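Local coordinates for winged BEAN albumin 1 (Psophocarpus tetragonolobus, PDB 1WBA), which serves as a 2S storage protein of the seed and belongs to the leguminous Kunitz-type protease inhibitor family, at residues A[53-58]-A[84-89]; A[142-147]-A[156-161]; A[24-29]-A[46-51]. All blocks are in the same frame, centred on the assembly; numbering follows the deposited sequence.

Interaction 1 (A[53-58]-A[84-89]); sequences IMYATS and TDPHKG
Tyr-55 lays its ring against Pro-86 and the edge of His-87, joining the chain leading into strand 56-61 to the loop between strands 78-82 and 92-97 of this Kunitz-type beta-trefoil. The principle illustrated is that an aromatic residue and a few bound waters can fasten a surface loop to a strand without a direct polar bond between residues 53-58 and 84-89. The two aromatic rings form an offset edge-to-face pair: His-87 turns its edge toward the phenol, the planes stand at 74° and the centroids lie 5.5 Å apart. Beside the imidazole, Pro-86 CD rests 3.7 Å from Tyr-55 CE1. On the other face of the phenol, Ile-53 CG2 sits over the ring centre, so the ring is packed from both sides. Tyr-55 gains this position with CG anti to its carbonyl carbon (chi1 -66°). The peptide bond before Pro-86 is cis, and the chain makes a type VI turn there, closed by a weak bond from His-87 N to Thr-84 O. Replacing Tyr-55 by a serine would probably leave Pro-86 CD and the His-87 edge without their packing surface and deprive water 1 of its phenolic partner. That water lies at the edge of both rings, in their planes, 2.5 Å from Tyr-55 OH and 2.8 Å from His-87 NE2. Further along, Ala-56 and Thr-84 also meet through solvent: water 3 joins Ala-56 N to Thr-84 OG1, while water 2 donates to Ala-56 O at 2.7 Å and accepts from Thr-84 N at 2.8 Å.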
loop_
_atom_site.group_PDB
_atom_site.type_symbol
_atom_site.label_atom_id
_atom_site.label_comp_id
_atom_site.label_asym_id
_atom_site.label_seq_id
_atom_site.Cartn_x
_atom_site.Cartn_y
_atom_site.Cartn_z
ATOM N N ILE A 53 1.463 -14.613 -4.590
ATOM C CA ILE A 53 2.644 -13.753 -4.685
ATOM C C ILE A 53 2.551 -12.765 -3.520
ATOM O O ILE A 53 1.461 -12.344 -3.153
ATOM C CB ILE A 53 2.676 -12.911 -5.997
ATOM C CG1 ILE A 53 2.907 -13.792 -7.224
ATOM C CG2 ILE A 53 3.766 -11.859 -5.918
ATOM C CD1 ILE A 53 4.235 -14.450 -7.241
ATOM N N MET A 54 3.682 -12.429 -2.915
ATOM C CA MET A 54 3.693 -11.458 -1.829
ATOM C C MET A 54 4.975 -10.666 -1.892
ATOM O O MET A 54 5.997 -11.058 -1.316
ATOM C CB MET A 54 3.486 -12.100 -0.445
ATOM C CG MET A 54 4.079 -13.470 -0.225
ATOM S SD MET A 54 3.584 -14.119 1.399
ATOM C CE MET A 54 1.936 -14.760 1.074
ATOM N N TYR A 55 4.930 -9.564 -2.636
ATOM C CA TYR A 55 6.102 -8.711 -2.806
ATOM C C TYR A 55 6.434 -7.885 -1.549
ATOM O O TYR A 55 5.532 -7.365 -0.863
ATOM C CB TYR A 55 5.908 -7.762 -3.994
ATOM C CG TYR A 55 5.840 -8.422 -5.367
ATOM C CD1 TYR A 55 6.694 -9.478 -5.710
ATOM C CD2 TYR A 55 4.949 -7.957 -6.342
ATOM C CE1 TYR A 55 6.669 -10.041 -6.993
ATOM C CE2 TYR A 55 4.915 -8.513 -7.627
ATOM C CZ TYR A 55 5.773 -9.555 -7.942
ATOM O OH TYR A 55 5.741 -10.105 -9.201
ATOM N N ALA A 56 7.730 -7.746 -1.274
ATOM C CA ALA A 56 8.195 -6.972 -0.131
ATOM C C ALA A 56 8.246 -5.513 -0.556
ATOM O O ALA A 56 8.487 -5.206 -1.726
ATOM C CB ALA A 56 9.575 -7.435 0.289
ATOM N N THR A 57 8.041 -4.617 0.403
ATOM C CA THR A 57 8.060 -3.187 0.160
ATOM C C THR A 57 8.887 -2.446 1.216
ATOM O O THR A 57 8.967 -2.876 2.376
ATOM C CB THR A 57 6.626 -2.585 0.256
ATOM O OG1 THR A 57 5.981 -3.083 1.436
ATOM C CG2 THR A 57 5.781 -2.957 -0.949
ATOM N N SER A 58 9.555 -1.375 0.804
ATOM C CA SER A 58 10.268 -0.525 1.761
ATOM C C SER A 58 9.221 0.502 2.168
ATOM O O SER A 58 8.415 0.955 1.323
ATOM C CB SER A 58 11.428 0.210 1.105
ATOM O OG SER A 58 12.323 -0.724 0.551
ATOM N N THR A 84 11.910 -5.591 -4.107
ATOM C CA THR A 84 12.556 -6.637 -4.861
ATOM C C THR A 84 12.165 -6.693 -6.334
ATOM O O THR A 84 11.274 -5.970 -6.809
ATOM C CB THR A 84 12.217 -7.995 -4.250
ATOM O OG1 THR A 84 10.836 -8.285 -4.484
ATOM C CG2 THR A 84 12.460 -7.972 -2.746
ATOM N N ASP A 85 12.882 -7.535 -7.068
ATOM C CA ASP A 85 12.579 -7.752 -8.467
ATOM C C ASP A 85 11.234 -8.461 -8.410
ATOM O O ASP A 85 10.938 -9.155 -7.430
ATOM C CB ASP A 85 13.626 -8.670 -9.102
ATOM C CG ASP A 85 15.004 -8.032 -9.167
ATOM O OD1 ASP A 85 15.129 -6.852 -9.559
ATOM O OD2 ASP A 85 15.976 -8.730 -8.835
ATOM N N PRO A 86 10.432 -8.371 -9.482
ATOM C CA PRO A 86 10.675 -7.669 -10.742
ATOM C C PRO A 86 10.383 -6.166 -10.759
ATOM O O PRO A 86 10.573 -5.514 -11.783
ATOM C CB PRO A 86 9.762 -8.416 -11.702
ATOM C CG PRO A 86 8.582 -8.709 -10.846
ATOM C CD PRO A 86 9.187 -9.155 -9.549
ATOM N N HIS A 87 9.958 -5.607 -9.632
ATOM C CA HIS A 87 9.606 -4.194 -9.587
ATOM C C HIS A 87 10.416 -3.431 -8.566
ATOM O O HIS A 87 9.908 -2.523 -7.915
ATOM C CB HIS A 87 8.119 -4.042 -9.269
ATOM C CG HIS A 87 7.236 -4.887 -10.127
ATOM N ND1 HIS A 87 7.021 -4.624 -11.464
ATOM C CD2 HIS A 87 6.565 -6.032 -9.860
ATOM C CE1 HIS A 87 6.262 -5.571 -11.985
ATOM N NE2 HIS A 87 5.971 -6.440 -11.028
ATOM N N LYS A 88 11.697 -3.753 -8.480
ATOM C CA LYS A 88 12.574 -3.111 -7.532
ATOM C C LYS A 88 12.592 -1.610 -7.727
ATOM O O LYS A 88 12.912 -1.104 -8.797
ATOM C CB LYS A 88 13.984 -3.685 -7.657
ATOM C CG LYS A 88 14.857 -3.485 -6.426
ATOM C CD LYS A 88 16.078 -4.408 -6.471
ATOM C CE LYS A 88 16.983 -4.075 -7.662
ATOM N NZ LYS A 88 18.113 -5.051 -7.887
ATOM N N GLY A 89 12.200 -0.899 -6.687
ATOM C CA GLY A 89 12.196 0.541 -6.757
ATOM C C GLY A 89 10.912 1.169 -7.251
ATOM O O GLY A 89 10.765 2.371 -7.104
HETATM O O HOH W 1 4.490 -8.836 -11.018
HETATM O O HOH W 2 9.156 -6.210 -4.167
HETATM O O HOH W 3 9.526 -9.540 -2.446
#

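Interaction 2 (A[142-147]-A[156-161]); sequences KNIGIS and LVVSYQ
Asn-143 with Ser-159 and Gly-145 with Val-157 are the hydrogen-bonded pairs of an antiparallel hairpin whose short strand segments are strongly twisted, their directions meeting at 137°. This hairpin, strands 142-148 and 154-159, belongs to the beta-trefoil and shows how the alternation of a sheet puts an all-apolar face back to back with a mixed one. Gly-145 and Val-157 exchange a reciprocal pair of bonds, Gly-145 N to Val-157 O at 2.9 Å and Val-157 N to Gly-145 O at 2.8 Å. At the Asn-143 and Ser-159 pair the bond from Ser-159 N is sound, whereas the return bond from Asn-143 N is weak; the strand ends at Ser-159.

Ile-144, Ile-146, Leu-156 and Val-158 share one face. Ile-144 and Val-158 lie side by side, pointing the same way, with CG1 of the isoleucine 4.0 Å from CG2 of the valine, and Leu-104 and Leu-132 of nearby strands extend this apolar layer. The face bearing Asn-143 and Val-157 is more mixed: Ser-147 CB packs 3.6 Å from Val-157 CG1, and Asn-143 ND2 gives a weak bond to Tyr-160 O.

Lys-142 follows directly on Cys-141, which is disulfide-bonded to Cys-135. The Lys-142 side chain is extended beyond CG and crosses the phenol of Tyr-160 obliquely, covering the ring with methylenes more than with charge. CE stands over the face in a CH-pi contact, 4.0 Å from the centroid, while NZ is at most weakly attracted. Lys-142 NZ instead reaches water 4 by a weak bond, and that water donates to Val-158 O at 2.9 Å.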
loop_
_atom_site.group_PDB
_atom_site.type_symbol
_atom_site.label_atom_id
_atom_site.label_comp_id
_atom_site.label_asym_id
_atom_site.label_seq_id
_atom_site.Cartn_x
_atom_site.Cartn_y
_atom_site.Cartn_z
ATOM N N LYS A 142 -8.441 8.967 2.804
ATOM C CA LYS A 142 -9.365 7.948 2.345
ATOM C C LYS A 142 -8.830 6.576 2.686
ATOM O O LYS A 142 -7.611 6.373 2.792
ATOM C CB LYS A 142 -9.535 8.062 0.836
ATOM C CG LYS A 142 -9.928 9.446 0.405
ATOM C CD LYS A 142 -10.043 9.596 -1.090
ATOM C CE LYS A 142 -10.633 10.957 -1.396
ATOM N NZ LYS A 142 -10.838 11.175 -2.840
ATOM N N ASN A 143 -9.740 5.624 2.825
ATOM C CA ASN A 143 -9.360 4.258 3.138
ATOM C C ASN A 143 -8.903 3.529 1.901
ATOM O O ASN A 143 -9.275 3.891 0.775
ATOM C CB ASN A 143 -10.553 3.495 3.684
ATOM C CG ASN A 143 -10.969 3.976 5.031
ATOM O OD1 ASN A 143 -10.163 4.032 5.963
ATOM N ND2 ASN A 143 -12.233 4.333 5.155
ATOM N N ILE A 144 -8.083 2.512 2.113
ATOM C CA ILE A 144 -7.633 1.674 1.014
ATOM C C ILE A 144 -8.312 0.324 1.217
ATOM O O ILE A 144 -8.148 -0.310 2.263
ATOM C CB ILE A 144 -6.094 1.542 0.969
ATOM C CG1 ILE A 144 -5.480 2.926 0.676
ATOM C CG2 ILE A 144 -5.675 0.512 -0.109
ATOM C CD1 ILE A 144 -3.983 2.998 0.834
ATOM N N GLY A 145 -9.110 -0.083 0.236
ATOM C CA GLY A 145 -9.812 -1.344 0.329
ATOM C C GLY A 145 -9.644 -2.155 -0.942
ATOM O O GLY A 145 -8.858 -1.804 -1.822
ATOM N N ILE A 146 -10.426 -3.217 -1.050
ATOM C CA ILE A 146 -10.382 -4.115 -2.190
ATOM C C ILE A 146 -11.643 -3.996 -3.035
ATOM O O ILE A 146 -12.729 -3.764 -2.512
ATOM C CB ILE A 146 -10.281 -5.586 -1.695
ATOM C CG1 ILE A 146 -8.942 -5.820 -1.011
ATOM C CG2 ILE A 146 -10.475 -6.574 -2.847
ATOM C CD1 ILE A 146 -7.784 -5.698 -1.933
ATOM N N SER A 147 -11.487 -4.141 -4.340
ATOM C CA SER A 147 -12.615 -4.128 -5.256
ATOM C C SER A 147 -12.265 -5.165 -6.314
ATOM O O SER A 147 -11.205 -5.084 -6.948
ATOM C CB SER A 147 -12.787 -2.761 -5.901
ATOM O OG SER A 147 -13.906 -2.771 -6.765
ATOM N N LEU A 156 -6.644 -2.725 -5.406
ATOM C CA LEU A 156 -6.576 -1.913 -4.198
ATOM C C LEU A 156 -7.118 -0.555 -4.611
ATOM O O LEU A 156 -6.542 0.120 -5.463
ATOM C CB LEU A 156 -5.133 -1.800 -3.704
ATOM C CG LEU A 156 -4.513 -3.072 -3.110
ATOM C CD1 LEU A 156 -3.179 -2.757 -2.505
ATOM C CD2 LEU A 156 -5.383 -3.624 -2.043
ATOM N N VAL A 157 -8.274 -0.201 -4.063
ATOM C CA VAL A 157 -8.926 1.060 -4.387
ATOM C C VAL A 157 -8.929 2.039 -3.207
ATOM O O VAL A 157 -8.833 1.642 -2.040
ATOM C CB VAL A 157 -10.356 0.841 -4.913
ATOM C CG1 VAL A 157 -10.320 -0.092 -6.118
ATOM C CG2 VAL A 157 -11.249 0.268 -3.839
ATOM N N VAL A 158 -9.041 3.321 -3.523
ATOM C CA VAL A 158 -9.024 4.359 -2.508
ATOM C C VAL A 158 -10.335 5.142 -2.482
ATOM O O VAL A 158 -10.736 5.731 -3.486
ATOM C CB VAL A 158 -7.845 5.349 -2.767
ATOM C CG1 VAL A 158 -7.779 6.435 -1.696
ATOM C CG2 VAL A 158 -6.527 4.598 -2.814
ATOM N N SER A 159 -11.018 5.119 -1.345
ATOM C CA SER A 159 -12.238 5.886 -1.193
ATOM C C SER A 159 -12.607 6.017 0.275
ATOM O O SER A 159 -12.128 5.257 1.127
ATOM C CB SER A 159 -13.402 5.290 -2.001
ATOM O OG SER A 159 -14.064 4.256 -1.310
ATOM N N TYR A 160 -13.410 7.036 0.564
ATOM C CA TYR A 160 -13.893 7.304 1.919
ATOM C C TYR A 160 -14.726 6.125 2.405
ATOM O O TYR A 160 -14.733 5.785 3.583
ATOM C CB TYR A 160 -14.809 8.542 1.908
ATOM C CG TYR A 160 -14.128 9.858 1.624
ATOM C CD1 TYR A 160 -12.959 10.221 2.294
ATOM C CD2 TYR A 160 -14.676 10.767 0.712
ATOM C CE1 TYR A 160 -12.352 11.444 2.071
ATOM C CE2 TYR A 160 -14.077 12.006 0.485
ATOM C CZ TYR A 160 -12.911 12.333 1.170
ATOM O OH TYR A 160 -12.295 13.548 0.959
ATOM N N GLN A 161 -15.398 5.483 1.462
ATOM C CA GLN A 161 -16.299 4.389 1.774
ATOM C C GLN A 161 -15.756 2.968 1.658
ATOM O O GLN A 161 -16.477 2.006 1.936
ATOM C CB GLN A 161 -17.591 4.570 0.958
HETATM O O HOH W 4 -11.919 8.292 -4.138
#

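Interaction 3 (A[24-29]-A[46-51]); sequences FSDGAG and IVKSTR
Asp-26 and Lys-48 come together from opposite directions in a short salt bridge, Lys-48 NZ lying 2.6 Å from Asp-26 OD2, and their conformations show how two torsions can steer a charged pair together. Lys-48 leaves strand 45-48 with CG anti to the backbone N, runs out extended, and bends only at its last torsion (chi4 -68°), which swings the ammonium group onto the syn lone pair of OD2. Asp-26 meets it with CG tucked between its own backbone N and carbonyl carbon (chi1 62°). That setting also directs Asp-26 OD1 back to its own loop, where it accepts from Ala-28 N at 3.0 Å in an Asx turn; Ser-23 OG is a further partner of this oxygen. The carboxylate is therefore held through both oxygens, and it probably steadies the charge of a largely buried lysine. Ala-28 CB fills the space alongside the lysine stem, 3.8 Å from Lys-48 CG. Between Asp-26 and Ala-28, Gly-27 turns the chain with a positive phi of 79°.

Beyond the salt bridge, Ser-49 N gives Gly-29 O a nearly straight bond of 2.8 Å. Ser-49 holds its OG anti to the backbone N, which lets the hydroxyl accept from Arg-51 N in an ST turn; the same OG is bonded to Asp-31 and to Ile-53 N. The contact thus sits where the loop after strand 17-23 enters strand 30-33, beside the end of strand 45-48, which is paired within the beta-trefoil with strand 30-33 and with strand 154-159.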
loop_
_atom_site.group_PDB
_atom_site.type_symbol
_atom_site.label_atom_id
_atom_site.label_comp_id
_atom_site.label_asym_id
_atom_site.label_seq_id
_atom_site.Cartn_x
_atom_site.Cartn_y
_atom_site.Cartn_z
ATOM N N PHE A 24 -4.505 -9.761 6.866
ATOM C CA PHE A 24 -4.757 -10.435 8.124
ATOM C C PHE A 24 -5.718 -11.628 8.039
ATOM O O PHE A 24 -5.384 -12.735 8.453
ATOM C CB PHE A 24 -5.283 -9.407 9.131
ATOM C CG PHE A 24 -5.728 -10.001 10.431
ATOM C CD1 PHE A 24 -4.894 -10.872 11.136
ATOM C CD2 PHE A 24 -6.977 -9.694 10.954
ATOM C CE1 PHE A 24 -5.299 -11.440 12.344
ATOM C CE2 PHE A 24 -7.396 -10.256 12.170
ATOM C CZ PHE A 24 -6.549 -11.132 12.865
ATOM N N SER A 25 -6.903 -11.412 7.491
ATOM C CA SER A 25 -7.884 -12.477 7.423
ATOM C C SER A 25 -7.546 -13.693 6.573
ATOM O O SER A 25 -7.966 -14.796 6.911
ATOM C CB SER A 25 -9.229 -11.920 6.992
ATOM O OG SER A 25 -9.106 -11.311 5.726
ATOM N N ASP A 26 -6.790 -13.528 5.488
ATOM C CA ASP A 26 -6.487 -14.680 4.649
ATOM C C ASP A 26 -5.043 -14.960 4.282
ATOM O O ASP A 26 -4.773 -15.908 3.557
ATOM C CB ASP A 26 -7.325 -14.642 3.371
ATOM C CG ASP A 26 -7.052 -13.414 2.506
ATOM O OD1 ASP A 26 -6.018 -12.734 2.660
ATOM O OD2 ASP A 26 -7.909 -13.130 1.662
ATOM N N GLY A 27 -4.128 -14.102 4.704
ATOM C CA GLY A 27 -2.729 -14.330 4.396
ATOM C C GLY A 27 -2.240 -13.955 3.004
ATOM O O GLY A 27 -1.081 -14.221 2.671
ATOM N N ALA A 28 -3.074 -13.312 2.192
ATOM C CA ALA A 28 -2.627 -12.936 0.853
ATOM C C ALA A 28 -1.744 -11.689 0.893
ATOM O O ALA A 28 -1.981 -10.772 1.679
ATOM C CB ALA A 28 -3.817 -12.708 -0.071
ATOM N N GLY A 29 -0.755 -11.657 0.006
ATOM C CA GLY A 29 0.141 -10.528 -0.079
ATOM C C GLY A 29 -0.161 -9.593 -1.245
ATOM O O GLY A 29 -1.181 -9.721 -1.944
ATOM N N ILE A 46 -1.537 -2.566 -8.742
ATOM C CA ILE A 46 -1.173 -3.116 -7.441
ATOM C C ILE A 46 -2.443 -3.760 -6.895
ATOM O O ILE A 46 -3.470 -3.090 -6.733
ATOM C CB ILE A 46 -0.650 -2.018 -6.487
ATOM C CG1 ILE A 46 0.594 -1.369 -7.102
ATOM C CG2 ILE A 46 -0.315 -2.622 -5.127
ATOM C CD1 ILE A 46 1.143 -0.187 -6.338
ATOM N N VAL A 47 -2.377 -5.058 -6.610
ATOM C CA VAL A 47 -3.540 -5.798 -6.145
ATOM C C VAL A 47 -3.208 -6.731 -4.993
ATOM O O VAL A 47 -2.040 -6.916 -4.646
ATOM C CB VAL A 47 -4.096 -6.707 -7.300
ATOM C CG1 VAL A 47 -4.367 -5.892 -8.543
ATOM C CG2 VAL A 47 -3.104 -7.839 -7.644
ATOM N N LYS A 48 -4.252 -7.283 -4.377
ATOM C CA LYS A 48 -4.088 -8.285 -3.324
ATOM C C LYS A 48 -3.983 -9.543 -4.184
ATOM O O LYS A 48 -4.867 -9.815 -4.998
ATOM C CB LYS A 48 -5.338 -8.344 -2.458
ATOM C CG LYS A 48 -5.351 -9.454 -1.431
ATOM C CD LYS A 48 -6.403 -9.111 -0.379
ATOM C CE LYS A 48 -6.651 -10.247 0.571
ATOM N NZ LYS A 48 -7.307 -11.322 -0.176
ATOM N N SER A 49 -2.902 -10.290 -4.023
ATOM C CA SER A 49 -2.668 -11.466 -4.845
ATOM C C SER A 49 -3.680 -12.590 -4.784
ATOM O O SER A 49 -4.147 -12.989 -3.712
ATOM C CB SER A 49 -1.285 -12.050 -4.570
ATOM O OG SER A 49 -0.907 -12.974 -5.591
ATOM N N THR A 50 -3.972 -13.117 -5.970
ATOM C CA THR A 50 -4.853 -14.259 -6.110
ATOM C C THR A 50 -3.989 -15.407 -6.643
ATOM O O THR A 50 -4.506 -16.434 -7.064
ATOM C CB THR A 50 -6.042 -13.958 -7.077
ATOM O OG1 THR A 50 -5.545 -13.442 -8.313
ATOM C CG2 THR A 50 -6.978 -12.931 -6.463
ATOM N N ARG A 51 -2.667 -15.254 -6.607
ATOM C CA ARG A 51 -1.786 -16.314 -7.108
ATOM C C ARG A 51 -0.598 -16.611 -6.200
ATOM O O ARG A 51 0.460 -17.040 -6.656
ATOM C CB ARG A 51 -1.284 -15.970 -8.509
ATOM C CG ARG A 51 -0.454 -14.702 -8.573
ATOM C CD ARG A 51 -0.051 -14.351 -10.005
ATOM N NE ARG A 51 0.723 -13.116 -10.035
ATOM C CZ ARG A 51 1.652 -12.807 -10.930
ATOM N NH1 ARG A 51 1.952 -13.647 -11.923
ATOM N NH2 ARG A 51 2.313 -11.663 -10.797
#

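How the interactions relate
Along the chain the three contacts come in the order interaction 3, interaction 1, interaction 2, each closing before the next opens, and all reach the same branched antiparallel sheet of the beta-trefoil. Interaction 3 is the intermediate: its centre lies about 14 Å from that of interaction 1 and about 15 Å from that of interaction 2. It touches the former where Met-54 packs on Gly-27 and Gly-29, and the latter where Ile-146 and Leu-156 meet neighbouring strand 45-48. Interactions 1 and 2, with centres about 22 Å apart, lie on opposite sides of the chain's centre without touching. Interaction 3 thus meets interaction 1 through loops and the hairpin through strands, in a helix-free protein.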